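PDB 3U07: DUF1254 domain-containing protein from Vibrio parahaemolyticus, which is of unknown function, pairing a DUF1254 domain with a DUF1214 domain behind a predicted signal sequence that suggests export from the cytoplasm. Local coordinates for residues Ala33-Tyr38 / Ile297-Thr302; Glu42-Phe47 / Met114-Tyr119; Leu359-Asp364 / Pro404-Tyr409; Ile385-Asn390 / Pro429-Val434. The protein carries 2 engineered substitutions. All blocks are in the same frame, centred on the assembly; numbering follows the deposited sequence.

Interaction 1. Residues Ala33-Tyr38 / Ile297-Thr302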
loop_
_atom_site.group_PDB
_atom_site.type_symbol
_atom_site.label_atom_id
_atom_site.label_comp_id
_atom_site.label_asym_id
_atom_site.label_seq_id
_atom_site.Cartn_x
_atom_site.Cartn_y
_atom_site.Cartn_z
ATOM N N ALA A 33 -23.232 -3.874 -7.709
ATOM C CA ALA A 33 -22.615 -5.196 -7.602
ATOM C C ALA A 33 -21.192 -5.139 -8.136
ATOM O O ALA A 33 -20.265 -5.639 -7.505
ATOM C CB ALA A 33 -23.432 -6.233 -8.381
ATOM N N TYR A 34 -21.010 -4.519 -9.299
ATOM C CA TYR A 34 -19.678 -4.421 -9.860
ATOM C C TYR A 34 -18.760 -3.568 -8.980
ATOM O O TYR A 34 -17.587 -3.901 -8.797
ATOM C CB TYR A 34 -19.707 -3.821 -11.266
ATOM C CG TYR A 34 -18.314 -3.585 -11.800
ATOM C CD1 TYR A 34 -17.545 -4.640 -12.291
ATOM C CD2 TYR A 34 -17.733 -2.320 -11.742
ATOM C CE1 TYR A 34 -16.227 -4.439 -12.707
ATOM C CE2 TYR A 34 -16.413 -2.111 -12.155
ATOM C CZ TYR A 34 -15.672 -3.171 -12.633
ATOM O OH TYR A 34 -14.377 -2.956 -13.044
ATOM N N ILE A 35 -19.280 -2.466 -8.446
ATOM C CA ILE A 35 -18.464 -1.596 -7.607
ATOM C C ILE A 35 -17.990 -2.338 -6.351
ATOM O O ILE A 35 -16.867 -2.123 -5.894
ATOM C CB ILE A 35 -19.222 -0.287 -7.265
ATOM C CG1 ILE A 35 -19.276 0.600 -8.521
ATOM C CG2 ILE A 35 -18.509 0.469 -6.140
ATOM C CD1 ILE A 35 -20.223 1.782 -8.417
ATOM N N TYR A 36 -18.828 -3.215 -5.802
ATOM C CA TYR A 36 -18.422 -4.011 -4.639
ATOM C C TYR A 36 -17.324 -4.984 -5.087
ATOM O O TYR A 36 -16.303 -5.149 -4.414
ATOM C CB TYR A 36 -19.602 -4.825 -4.086
ATOM C CG TYR A 36 -19.180 -6.100 -3.373
ATOM C CD1 TYR A 36 -18.694 -6.074 -2.062
ATOM C CD2 TYR A 36 -19.206 -7.326 -4.038
ATOM C CE1 TYR A 36 -18.235 -7.241 -1.435
ATOM C CE2 TYR A 36 -18.751 -8.500 -3.421
ATOM C CZ TYR A 36 -18.266 -8.449 -2.124
ATOM O OH TYR A 36 -17.800 -9.608 -1.539
ATOM N N GLY A 37 -17.533 -5.608 -6.245
ATOM C CA GLY A 37 -16.571 -6.574 -6.757
ATOM C C GLY A 37 -15.272 -6.000 -7.283
ATOM O O GLY A 37 -14.247 -6.693 -7.319
ATOM N N TYR A 38 -15.309 -4.730 -7.672
ATOM C CA TYR A 38 -14.139 -4.041 -8.220
ATOM C C TYR A 38 -12.844 -4.240 -7.437
ATOM O O TYR A 38 -11.821 -4.629 -8.004
ATOM C CB TYR A 38 -14.423 -2.539 -8.328
ATOM C CG TYR A 38 -13.245 -1.720 -8.808
ATOM C CD1 TYR A 38 -12.953 -1.601 -10.168
ATOM C CD2 TYR A 38 -12.416 -1.066 -7.897
ATOM C CE1 TYR A 38 -11.861 -0.847 -10.610
ATOM C CE2 TYR A 38 -11.324 -0.312 -8.326
ATOM C CZ TYR A 38 -11.052 -0.207 -9.680
ATOM O OH TYR A 38 -9.974 0.542 -10.098
ATOM N N ILE A 297 -16.659 4.543 -2.460
ATOM C CA ILE A 297 -15.550 5.255 -1.832
ATOM C C ILE A 297 -14.428 4.257 -1.495
ATOM O O ILE A 297 -13.252 4.538 -1.730
ATOM C CB ILE A 297 -16.014 6.006 -0.559
ATOM C CG1 ILE A 297 -17.124 6.998 -0.933
ATOM C CG2 ILE A 297 -14.832 6.757 0.069
ATOM C CD1 ILE A 297 -17.730 7.731 0.237
ATOM N N PHE A 298 -14.784 3.089 -0.962
ATOM C CA PHE A 298 -13.778 2.077 -0.637
ATOM C C PHE A 298 -13.026 1.709 -1.918
ATOM O O PHE A 298 -11.798 1.565 -1.925
ATOM C CB PHE A 298 -14.445 0.820 -0.068
ATOM C CG PHE A 298 -13.477 -0.288 0.254
ATOM C CD1 PHE A 298 -12.714 -0.249 1.418
ATOM C CD2 PHE A 298 -13.316 -1.367 -0.616
ATOM C CE1 PHE A 298 -11.805 -1.265 1.711
ATOM C CE2 PHE A 298 -12.405 -2.391 -0.332
ATOM C CZ PHE A 298 -11.648 -2.336 0.836
ATOM N N ALA A 299 -13.781 1.565 -3.003
ATOM C CA ALA A 299 -13.220 1.219 -4.306
ATOM C C ALA A 299 -12.200 2.246 -4.804
ATOM O O ALA A 299 -11.252 1.890 -5.510
ATOM C CB ALA A 299 -14.349 1.069 -5.333
ATOM N N GLU A 300 -12.385 3.519 -4.454
ATOM C CA GLU A 300 -11.435 4.538 -4.903
ATOM C C GLU A 300 -10.063 4.292 -4.273
ATOM O O GLU A 300 -9.042 4.780 -4.766
ATOM C CB GLU A 300 -11.932 5.951 -4.553
ATOM C CG GLU A 300 -13.180 6.425 -5.326
ATOM C CD GLU A 300 -12.952 6.577 -6.835
ATOM O OE1 GLU A 300 -11.786 6.613 -7.279
ATOM O OE2 GLU A 300 -13.952 6.676 -7.577
ATOM N N GLY A 301 -10.040 3.532 -3.181
ATOM C CA GLY A 301 -8.776 3.227 -2.533
ATOM C C GLY A 301 -7.903 2.455 -3.501
ATOM O O GLY A 301 -6.696 2.684 -3.589
ATOM N N THR A 302 -8.523 1.535 -4.235
ATOM C CA THR A 302 -7.816 0.724 -5.219
ATOM C C THR A 302 -7.553 1.546 -6.488
ATOM O O THR A 302 -6.479 1.467 -7.093
ATOM C CB THR A 302 -8.648 -0.531 -5.608
ATOM O OG1 THR A 302 -8.600 -1.493 -4.547
ATOM C CG2 THR A 302 -8.108 -1.159 -6.885
#
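The ring of Tyr38 meets the helix of residues 297-302 obliquely along its CD2-CE2 side, where Ala299 and Thr302 lie one helical turn apart. Tyr38 CE2 does most of the touching: it is 3.6 Å from Thr302 CG2 and equally 3.6 Å from the backbone atom Ala299 O. Tyr38 CD2, one atom nearer the backbone, packs 3.9 Å from Ala299 CB. Within its own helix the ring has CZ of Tyr34 in plane at its edge. Tyr38 reaches across because CG stands anti to its backbone N (chi1 176°), which extends the phenol from its helix over the gap. On Thr302 it is the methyl branch that faces the ring, while OG1 turns toward His118. Ile35, one turn before Tyr38, adds a looser contact from Ile35 CG2 to Ala299 CB at 4.3 Å. The alanine methyl is thus touched by two side chains of the other helix, with no hydrogen bond across the interface. The axes of the two short segments approach to 8.9 Å and run at 42° to each other, with Tyr38 and Ala299 nearest by CA position. Helix 26-52 and helix 295-305 therefore pack together at an angle through a buried, largely apolar seam. Helix 253-273 also touches this face, its Met267 meeting Tyr34 and Tyr38, while Trp215 of helix 215-224 meets the Tyr34 ring edge-to-face.

Interaction 2. Residues Glu42-Phe47 / Met114-Tyr119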
loop_
_atom_site.group_PDB
_atom_site.type_symbol
_atom_site.label_atom_id
_atom_site.label_comp_id
_atom_site.label_asym_id
_atom_site.label_seq_id
_atom_site.Cartn_x
_atom_site.Cartn_y
_atom_site.Cartn_z
ATOM N N GLU A 42 -9.765 -6.243 -9.098
ATOM C CA GLU A 42 -8.482 -5.615 -9.389
ATOM C C GLU A 42 -7.343 -6.243 -8.588
ATOM O O GLU A 42 -6.218 -6.341 -9.075
ATOM C CB GLU A 42 -8.565 -4.106 -9.142
ATOM C CG GLU A 42 -9.560 -3.379 -10.060
ATOM C CD GLU A 42 -9.228 -3.536 -11.542
ATOM O OE1 GLU A 42 -8.065 -3.288 -11.921
ATOM O OE2 GLU A 42 -10.127 -3.904 -12.330
ATOM N N ALA A 43 -7.622 -6.678 -7.363
ATOM C CA ALA A 43 -6.582 -7.315 -6.556
ATOM C C ALA A 43 -6.211 -8.630 -7.248
ATOM O O ALA A 43 -5.035 -8.977 -7.361
ATOM C CB ALA A 43 -7.090 -7.586 -5.146
ATOM N N TYR A 44 -7.220 -9.359 -7.716
ATOM C CA TYR A 44 -6.966 -10.613 -8.413
ATOM C C TYR A 44 -6.134 -10.368 -9.676
ATOM O O TYR A 44 -5.124 -11.034 -9.891
ATOM C CB TYR A 44 -8.268 -11.311 -8.819
ATOM C CG TYR A 44 -7.996 -12.594 -9.580
ATOM C CD1 TYR A 44 -7.381 -13.676 -8.951
ATOM C CD2 TYR A 44 -8.278 -12.700 -10.944
ATOM C CE1 TYR A 44 -7.049 -14.829 -9.655
ATOM C CE2 TYR A 44 -7.946 -13.851 -11.660
ATOM C CZ TYR A 44 -7.331 -14.910 -11.007
ATOM O OH TYR A 44 -6.981 -16.047 -11.696
ATOM N N LYS A 45 -6.562 -9.421 -10.509
ATOM C CA LYS A 45 -5.832 -9.119 -11.743
ATOM C C LYS A 45 -4.376 -8.818 -11.430
ATOM O O LYS A 45 -3.469 -9.284 -12.124
ATOM C CB LYS A 45 -6.449 -7.918 -12.473
ATOM C CG LYS A 45 -7.825 -8.148 -13.082
ATOM C CD LYS A 45 -8.302 -6.872 -13.781
ATOM C CE LYS A 45 -9.747 -6.968 -14.244
ATOM N NZ LYS A 45 -10.231 -5.659 -14.774
ATOM N N PHE A 46 -4.151 -8.034 -10.381
ATOM C CA PHE A 46 -2.791 -7.686 -9.997
ATOM C C PHE A 46 -2.022 -8.945 -9.597
ATOM O O PHE A 46 -0.869 -9.117 -9.968
ATOM C CB PHE A 46 -2.792 -6.699 -8.831
ATOM C CG PHE A 46 -1.415 -6.267 -8.412
ATOM C CD1 PHE A 46 -0.835 -5.122 -8.951
ATOM C CD2 PHE A 46 -0.686 -7.022 -7.501
ATOM C CE1 PHE A 46 0.453 -4.735 -8.585
ATOM C CE2 PHE A 46 0.599 -6.645 -7.130
ATOM C CZ PHE A 46 1.171 -5.500 -7.674
ATOM N N PHE A 47 -2.662 -9.816 -8.827
ATOM C CA PHE A 47 -2.025 -11.058 -8.399
ATOM C C PHE A 47 -1.711 -11.926 -9.619
ATOM O O PHE A 47 -0.641 -12.528 -9.711
ATOM C CB PHE A 47 -2.950 -11.833 -7.450
ATOM C CG PHE A 47 -2.433 -13.197 -7.075
ATOM C CD1 PHE A 47 -1.382 -13.340 -6.169
ATOM C CD2 PHE A 47 -2.977 -14.342 -7.651
ATOM C CE1 PHE A 47 -0.881 -14.601 -5.846
ATOM C CE2 PHE A 47 -2.480 -15.609 -7.335
ATOM C CZ PHE A 47 -1.431 -15.737 -6.431
HETATM N N MSE A 114 -2.266 -7.359 3.348
HETATM C CA MSE A 114 -3.613 -7.011 2.909
HETATM C C MSE A 114 -4.257 -8.228 2.273
HETATM O O MSE A 114 -3.568 -9.058 1.677
HETATM C CB MSE A 114 -3.559 -5.861 1.895
HETATM C CG MSE A 114 -3.039 -4.557 2.494
HETATM SE SE MSE A 114 -3.013 -3.091 1.219
HETATM C CE MSE A 114 -1.410 -3.651 0.306
ATOM N N ASP A 115 -5.571 -8.347 2.406
ATOM C CA ASP A 115 -6.254 -9.482 1.818
ATOM C C ASP A 115 -6.750 -9.155 0.417
ATOM O O ASP A 115 -6.615 -8.014 -0.054
ATOM C CB ASP A 115 -7.410 -9.965 2.709
ATOM C CG ASP A 115 -8.494 -8.919 2.921
ATOM O OD1 ASP A 115 -8.783 -8.130 1.994
ATOM O OD2 ASP A 115 -9.082 -8.907 4.027
HETATM N N MSE A 116 -7.314 -10.166 -0.242
HETATM C CA MSE A 116 -7.811 -10.030 -1.606
HETATM C C MSE A 116 -9.050 -9.148 -1.767
HETATM O O MSE A 116 -9.576 -9.011 -2.869
HETATM C CB MSE A 116 -8.070 -11.422 -2.186
HETATM C CG MSE A 116 -6.806 -12.265 -2.284
HETATM SE SE MSE A 116 -5.484 -11.463 -3.471
HETATM C CE MSE A 116 -6.377 -11.940 -5.108
ATOM N N GLY A 117 -9.526 -8.567 -0.674
ATOM C CA GLY A 117 -10.678 -7.688 -0.770
ATOM C C GLY A 117 -10.182 -6.256 -0.651
ATOM O O GLY A 117 -10.963 -5.304 -0.575
ATOM N N HIS A 118 -8.855 -6.141 -0.634
ATOM C CA HIS A 118 -8.101 -4.891 -0.512
ATOM C C HIS A 118 -8.213 -4.221 0.858
ATOM O O HIS A 118 -8.263 -2.995 0.963
ATOM C CB HIS A 118 -8.468 -3.898 -1.626
ATOM C CG HIS A 118 -7.394 -2.882 -1.896
ATOM N ND1 HIS A 118 -7.472 -1.578 -1.459
ATOM C CD2 HIS A 118 -6.204 -2.995 -2.533
ATOM C CE1 HIS A 118 -6.374 -0.931 -1.816
ATOM N NE2 HIS A 118 -5.589 -1.769 -2.466
ATOM N N TYR A 119 -8.257 -5.045 1.905
ATOM C CA TYR A 119 -8.301 -4.554 3.282
ATOM C C TYR A 119 -6.965 -4.855 3.943
ATOM O O TYR A 119 -6.440 -5.963 3.810
ATOM C CB TYR A 119 -9.364 -5.264 4.125
ATOM C CG TYR A 119 -10.783 -4.907 3.812
ATOM C CD1 TYR A 119 -11.568 -5.736 3.016
ATOM C CD2 TYR A 119 -11.353 -3.745 4.324
ATOM C CE1 TYR A 119 -12.886 -5.419 2.738
ATOM C CE2 TYR A 119 -12.674 -3.417 4.052
ATOM C CZ TYR A 119 -13.434 -4.259 3.257
ATOM O OH TYR A 119 -14.740 -3.941 2.973
#
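Met116, a selenomethionine, carries this contact with its terminal methyl, which is set against one side of the helix at Ala43, Tyr44 and Phe47. Met116 CE comes 3.6 Å from Tyr44 CA and lies near the plane of the Tyr44 ring, at its edge; it is 4.2 Å from Phe47 CB. The chain curls to get there: the bends at chi2 (-62°) and chi3 (-75°) turn CE toward the helix. Ala43 has only a methyl to offer, and its CB rests 3.7 Å from Met116 O. Phe47 and Tyr44 send their rings onward, the first to an edge-to-face meeting with Trp88, the second to a hydrogen bond from its hydroxyl to Pro208 O. The loop is shaped by Asp115, whose OD1 accepts from Gly117 N (2.8 Å), making an Asx turn, and from Tyr119 N (3.1 Å); the two donors approach from opposite faces of the carboxylate plane. These bonds accompany a type I turn from Asp115 to His118. No hydrogen bond joins helix and loop, so their contact depends on apolar fit, while the polar bonds within the loop hold the turn that presents Met116.

Interaction 3. Residues Leu359-Asp364 / Pro404-Tyr409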
loop_
_atom_site.group_PDB
_atom_site.type_symbol
_atom_site.label_atom_id
_atom_site.label_comp_id
_atom_site.label_asym_id
_atom_site.label_seq_id
_atom_site.Cartn_x
_atom_site.Cartn_y
_atom_site.Cartn_z
ATOM N N LEU A 359 10.483 8.991 -12.051
ATOM C CA LEU A 359 11.546 8.356 -11.282
ATOM C C LEU A 359 12.395 9.456 -10.669
ATOM O O LEU A 359 12.285 10.622 -11.055
ATOM C CB LEU A 359 12.446 7.516 -12.190
ATOM C CG LEU A 359 11.862 6.455 -13.124
ATOM C CD1 LEU A 359 13.012 5.749 -13.822
ATOM C CD2 LEU A 359 11.011 5.457 -12.345
HETATM N N MSE A 360 13.242 9.090 -9.711
HETATM C CA MSE A 360 14.128 10.070 -9.101
HETATM C C MSE A 360 15.051 10.557 -10.210
HETATM O O MSE A 360 15.257 9.858 -11.205
HETATM C CB MSE A 360 14.934 9.436 -7.970
HETATM C CG MSE A 360 14.296 9.633 -6.608
HETATM SE SE MSE A 360 14.980 8.443 -5.252
HETATM C CE MSE A 360 13.489 7.210 -5.186
ATOM N N ALA A 361 15.605 11.753 -10.047
ATOM C CA ALA A 361 16.474 12.313 -11.069
ATOM C C ALA A 361 17.941 12.332 -10.684
ATOM O O ALA A 361 18.304 12.639 -9.548
ATOM C CB ALA A 361 16.008 13.721 -11.429
ATOM N N LYS A 362 18.781 12.006 -11.659
ATOM C CA LYS A 362 20.219 11.972 -11.463
ATOM C C LYS A 362 20.787 13.338 -11.111
ATOM O O LYS A 362 20.389 14.355 -11.673
ATOM C CB LYS A 362 20.902 11.457 -12.736
ATOM C CG LYS A 362 22.423 11.517 -12.706
ATOM C CD LYS A 362 23.021 10.972 -13.990
ATOM C CE LYS A 362 24.074 9.922 -13.683
ATOM N NZ LYS A 362 23.504 8.809 -12.871
ATOM N N ASN A 363 21.706 13.349 -10.155
ATOM C CA ASN A 363 22.390 14.566 -9.746
ATOM C C ASN A 363 23.710 14.111 -9.133
ATOM O O ASN A 363 23.842 12.957 -8.727
ATOM C CB ASN A 363 21.533 15.401 -8.775
ATOM C CG ASN A 363 21.229 14.691 -7.473
ATOM O OD1 ASN A 363 22.057 14.654 -6.562
ATOM N ND2 ASN A 363 20.028 14.128 -7.376
ATOM N N ASP A 364 24.697 14.996 -9.097
ATOM C CA ASP A 364 26.011 14.630 -8.578
ATOM C C ASP A 364 26.056 14.159 -7.135
ATOM O O ASP A 364 26.821 13.256 -6.803
ATOM C CB ASP A 364 26.995 15.785 -8.773
ATOM C CG ASP A 364 27.265 16.072 -10.235
ATOM O OD1 ASP A 364 27.241 15.112 -11.034
ATOM O OD2 ASP A 364 27.512 17.246 -10.582
ATOM N N PRO A 404 16.206 18.634 -10.751
ATOM C CA PRO A 404 16.621 18.519 -12.153
ATOM C C PRO A 404 16.313 19.699 -13.066
ATOM O O PRO A 404 15.451 20.523 -12.769
ATOM C CB PRO A 404 15.908 17.256 -12.606
ATOM C CG PRO A 404 14.603 17.370 -11.900
ATOM C CD PRO A 404 15.009 17.811 -10.498
ATOM N N GLU A 405 17.033 19.752 -14.186
ATOM C CA GLU A 405 16.873 20.798 -15.196
ATOM C C GLU A 405 15.664 20.484 -16.078
ATOM O O GLU A 405 15.739 20.568 -17.303
ATOM C CB GLU A 405 18.119 20.872 -16.083
ATOM C CG GLU A 405 19.406 21.191 -15.347
ATOM C CD GLU A 405 19.839 22.632 -15.522
ATOM O OE1 GLU A 405 19.071 23.538 -15.139
ATOM O OE2 GLU A 405 20.951 22.855 -16.046
ATOM N N LYS A 406 14.552 20.124 -15.447
ATOM C CA LYS A 406 13.328 19.789 -16.165
ATOM C C LYS A 406 12.140 19.840 -15.214
ATOM O O LYS A 406 12.308 20.067 -14.020
ATOM C CB LYS A 406 13.447 18.383 -16.758
ATOM C CG LYS A 406 13.857 17.316 -15.750
ATOM C CD LYS A 406 13.554 15.914 -16.265
ATOM C CE LYS A 406 14.069 14.845 -15.307
ATOM N NZ LYS A 406 13.745 13.470 -15.781
ATOM N N PRO A 407 10.919 19.653 -15.735
ATOM C CA PRO A 407 9.764 19.688 -14.837
ATOM C C PRO A 407 9.901 18.569 -13.805
ATOM O O PRO A 407 10.301 17.453 -14.137
ATOM C CB PRO A 407 8.589 19.464 -15.785
ATOM C CG PRO A 407 9.058 20.131 -17.048
ATOM C CD PRO A 407 10.487 19.636 -17.145
ATOM N N PHE A 408 9.577 18.874 -12.554
ATOM C CA PHE A 408 9.673 17.893 -11.484
ATOM C C PHE A 408 8.519 18.076 -10.517
ATOM O O PHE A 408 7.791 19.069 -10.578
ATOM C CB PHE A 408 10.993 18.073 -10.728
ATOM C CG PHE A 408 11.087 19.373 -9.953
ATOM C CD1 PHE A 408 10.657 19.445 -8.630
ATOM C CD2 PHE A 408 11.603 20.524 -10.554
ATOM C CE1 PHE A 408 10.743 20.641 -7.912
ATOM C CE2 PHE A 408 11.695 21.724 -9.848
ATOM C CZ PHE A 408 11.265 21.784 -8.524
ATOM N N TYR A 409 8.327 17.094 -9.647
ATOM C CA TYR A 409 7.303 17.202 -8.625
ATOM C C TYR A 409 7.919 16.697 -7.335
ATOM O O TYR A 409 8.915 15.971 -7.351
ATOM C CB TYR A 409 6.036 16.415 -8.975
ATOM C CG TYR A 409 6.216 14.934 -9.214
ATOM C CD1 TYR A 409 6.612 14.453 -10.462
ATOM C CD2 TYR A 409 5.945 14.008 -8.203
ATOM C CE1 TYR A 409 6.727 13.086 -10.699
ATOM C CE2 TYR A 409 6.060 12.637 -8.427
ATOM C CZ TYR A 409 6.450 12.184 -9.679
ATOM O OH TYR A 409 6.568 10.835 -9.918
#
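Ala361 and Pro404 face each other through their CB atoms, 3.7 Å apart, with the alanine methyl set against one side of the pyrrolidine ring. Pro404 CG is nearly as close to Ala361 CB, at 3.9 Å, so the CB-CG bond of the ring forms the surface the methyl meets. Lys406, two residues on, also faces Ala361, but only the end of its aliphatic chain comes near: Lys406 CE is 4.5 Å from Ala361 CB. The chain is extended from chi2 onward, carrying NZ past the methyl to a salt bridge with Asp356. Between Pro404 and Lys406, Glu405 is the centre of an inverse gamma turn. On the other segment Asn363 folds back, its ND2 giving a hydrogen bond to Ala361 O (3.1 Å). The contact lies at the surface. It joins the loop between strands 347-354 and 369-371 to the turn leading into strand 408-417, which pairs antiparallel with strand 347-354; Pro404 also touches Ile352 of that strand.

Interaction 4. Residues Ile385-Asn390 / Pro429-Val434; sequences IYMSAN and PEIKVV
Two apolar pairs, Tyr386 with Val434 and Met387 with Ile431, make up the contact. In the first, the Tyr386 ring crosses Val434 at about a right angle and is met obliquely: Tyr386 CE2 lies 3.9 Å from Val434 CG2 and 4.1 Å from Val434 CG1. In the second, the selenomethionine Met387 bends at chi3 (-84°) and brings its CE to 4.1 Å from Ile431 CG2. Ile431 CG1 takes the crowded position between backbone N and carbonyl carbon (chi1 61°), while CG2 and CB meet the methyl. Strands 382-388 and 432-434 belong to one mixed sheet but are not neighbours in it: strand 334-340 runs between them, antiparallel to both, and the side chains reach across it, with Met337 touching both Met387 and Ile431. No hydrogen bond joins the two segments. Ser388 OG accepts from Asn390 N at 2.9 Å, forming an ST turn. Asp334 receives two side chains, OD2 bonding to Tyr386 OH and OD1 to Ser388 OG.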
loop_
_atom_site.group_PDB
_atom_site.type_symbol
_atom_site.label_atom_id
_atom_site.label_comp_id
_atom_site.label_asym_id
_atom_site.label_seq_id
_atom_site.Cartn_x
_atom_site.Cartn_y
_atom_site.Cartn_z
ATOM N N ILE A 385 14.064 24.185 3.099
ATOM C CA ILE A 385 14.689 23.422 2.030
ATOM C C ILE A 385 14.936 24.344 0.837
ATOM O O ILE A 385 14.015 25.005 0.351
ATOM C CB ILE A 385 13.794 22.246 1.571
ATOM C CG1 ILE A 385 13.622 21.241 2.718
ATOM C CG2 ILE A 385 14.403 21.584 0.330
ATOM C CD1 ILE A 385 12.728 20.065 2.379
ATOM N N TYR A 386 16.181 24.399 0.375
ATOM C CA TYR A 386 16.521 25.228 -0.778
ATOM C C TYR A 386 16.774 24.272 -1.934
ATOM O O TYR A 386 17.528 23.310 -1.792
ATOM C CB TYR A 386 17.761 26.084 -0.489
ATOM C CG TYR A 386 18.060 27.090 -1.580
ATOM C CD1 TYR A 386 18.680 26.697 -2.767
ATOM C CD2 TYR A 386 17.692 28.429 -1.444
ATOM C CE1 TYR A 386 18.927 27.611 -3.796
ATOM C CE2 TYR A 386 17.932 29.353 -2.468
ATOM C CZ TYR A 386 18.549 28.937 -3.640
ATOM O OH TYR A 386 18.786 29.841 -4.656
HETATM N N MSE A 387 16.132 24.530 -3.072
HETATM C CA MSE A 387 16.251 23.671 -4.247
HETATM C C MSE A 387 16.798 24.353 -5.492
HETATM O O MSE A 387 16.376 25.451 -5.846
HETATM C CB MSE A 387 14.882 23.070 -4.592
HETATM C CG MSE A 387 14.287 22.168 -3.516
HETATM SE SE MSE A 387 12.392 21.884 -3.760
HETATM C CE MSE A 387 11.809 23.492 -2.880
ATOM N N SER A 388 17.721 23.673 -6.163
ATOM C CA SER A 388 18.325 24.184 -7.386
ATOM C C SER A 388 19.003 23.066 -8.169
ATOM O O SER A 388 19.258 21.984 -7.636
ATOM C CB SER A 388 19.361 25.263 -7.065
ATOM O OG SER A 388 20.043 25.666 -8.240
ATOM N N ALA A 389 19.274 23.332 -9.444
ATOM C CA ALA A 389 19.952 22.369 -10.304
ATOM C C ALA A 389 21.449 22.633 -10.129
ATOM O O ALA A 389 22.294 21.821 -10.511
ATOM C CB ALA A 389 19.541 22.571 -11.756
ATOM N N ASN A 390 21.764 23.782 -9.541
ATOM C CA ASN A 390 23.145 24.161 -9.288
ATOM C C ASN A 390 23.573 23.612 -7.934
ATOM O O ASN A 390 23.340 24.234 -6.897
ATOM C CB ASN A 390 23.295 25.682 -9.295
ATOM C CG ASN A 390 24.679 26.127 -8.872
ATOM O OD1 ASN A 390 25.677 25.490 -9.212
ATOM N ND2 ASN A 390 24.749 27.230 -8.139
ATOM N N PRO A 429 3.421 22.193 2.557
ATOM C CA PRO A 429 4.021 23.529 2.520
ATOM C C PRO A 429 4.230 23.935 1.058
ATOM O O PRO A 429 4.505 23.094 0.203
ATOM C CB PRO A 429 5.331 23.337 3.284
ATOM C CG PRO A 429 4.954 22.297 4.313
ATOM C CD PRO A 429 4.153 21.308 3.482
ATOM N N GLU A 430 4.087 25.220 0.772
ATOM C CA GLU A 430 4.238 25.704 -0.593
ATOM C C GLU A 430 5.700 25.805 -0.983
ATOM O O GLU A 430 6.565 25.983 -0.126
ATOM C CB GLU A 430 3.582 27.080 -0.729
ATOM C CG GLU A 430 2.147 27.141 -0.222
ATOM C CD GLU A 430 1.461 28.463 -0.533
ATOM O OE1 GLU A 430 2.047 29.525 -0.248
ATOM O OE2 GLU A 430 0.330 28.441 -1.057
ATOM N N ILE A 431 5.992 25.652 -2.268
ATOM C CA ILE A 431 7.367 25.807 -2.702
ATOM C C ILE A 431 7.378 27.076 -3.556
ATOM O O ILE A 431 6.664 27.196 -4.552
ATOM C CB ILE A 431 7.897 24.545 -3.443
ATOM C CG1 ILE A 431 7.095 24.258 -4.698
ATOM C CG2 ILE A 431 7.769 23.322 -2.524
ATOM C CD1 ILE A 431 7.107 22.777 -5.045
ATOM N N LYS A 432 8.174 28.044 -3.118
ATOM C CA LYS A 432 8.251 29.337 -3.770
ATOM C C LYS A 432 9.471 29.550 -4.622
ATOM O O LYS A 432 10.544 29.030 -4.331
ATOM C CB LYS A 432 8.215 30.441 -2.718
ATOM C CG LYS A 432 7.116 30.286 -1.692
ATOM C CD LYS A 432 7.102 31.450 -0.718
ATOM C CE LYS A 432 6.034 31.255 0.340
ATOM N NZ LYS A 432 5.835 32.487 1.153
ATOM N N VAL A 433 9.299 30.333 -5.680
ATOM C CA VAL A 433 10.407 30.664 -6.555
ATOM C C VAL A 433 11.312 31.608 -5.768
ATOM O O VAL A 433 10.831 32.454 -5.012
ATOM C CB VAL A 433 9.902 31.370 -7.831
ATOM C CG1 VAL A 433 11.052 32.070 -8.562
ATOM C CG2 VAL A 433 9.242 30.347 -8.734
ATOM N N VAL A 434 12.618 31.432 -5.921
ATOM C CA VAL A 434 13.593 32.283 -5.252
ATOM C C VAL A 434 14.103 33.300 -6.264
ATOM O O VAL A 434 14.377 32.948 -7.411
ATOM C CB VAL A 434 14.818 31.487 -4.771
ATOM C CG1 VAL A 434 15.805 32.424 -4.082
ATOM C CG2 VAL A 434 14.385 30.372 -3.840
#

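Overall arrangement
Interactions 1 and 2 are buried and share helix 26-52, which meets helix 295-305 in one and the loop after strand 109-115 in the other. They touch directly, Phe298 and Thr302 packing against the loop at Gly117, His118 and Tyr119. Interactions 3 and 4 lie in the C-terminal part of the chain, about 33 to 39 Å away between centres. Interaction 3 is a surface contact and interaction 4 partly buried; Glu405 packs on Ala389 where they meet. None of the four has a hydrogen bond or salt bridge across its segments; all rest mainly on apolar packing: tyrosine against alanine and threonine in 1, a selenomethionine methyl in 2, alanine, proline and a lysine chain in 3, tyrosine and selenomethionine against branched aliphatic residues in 4.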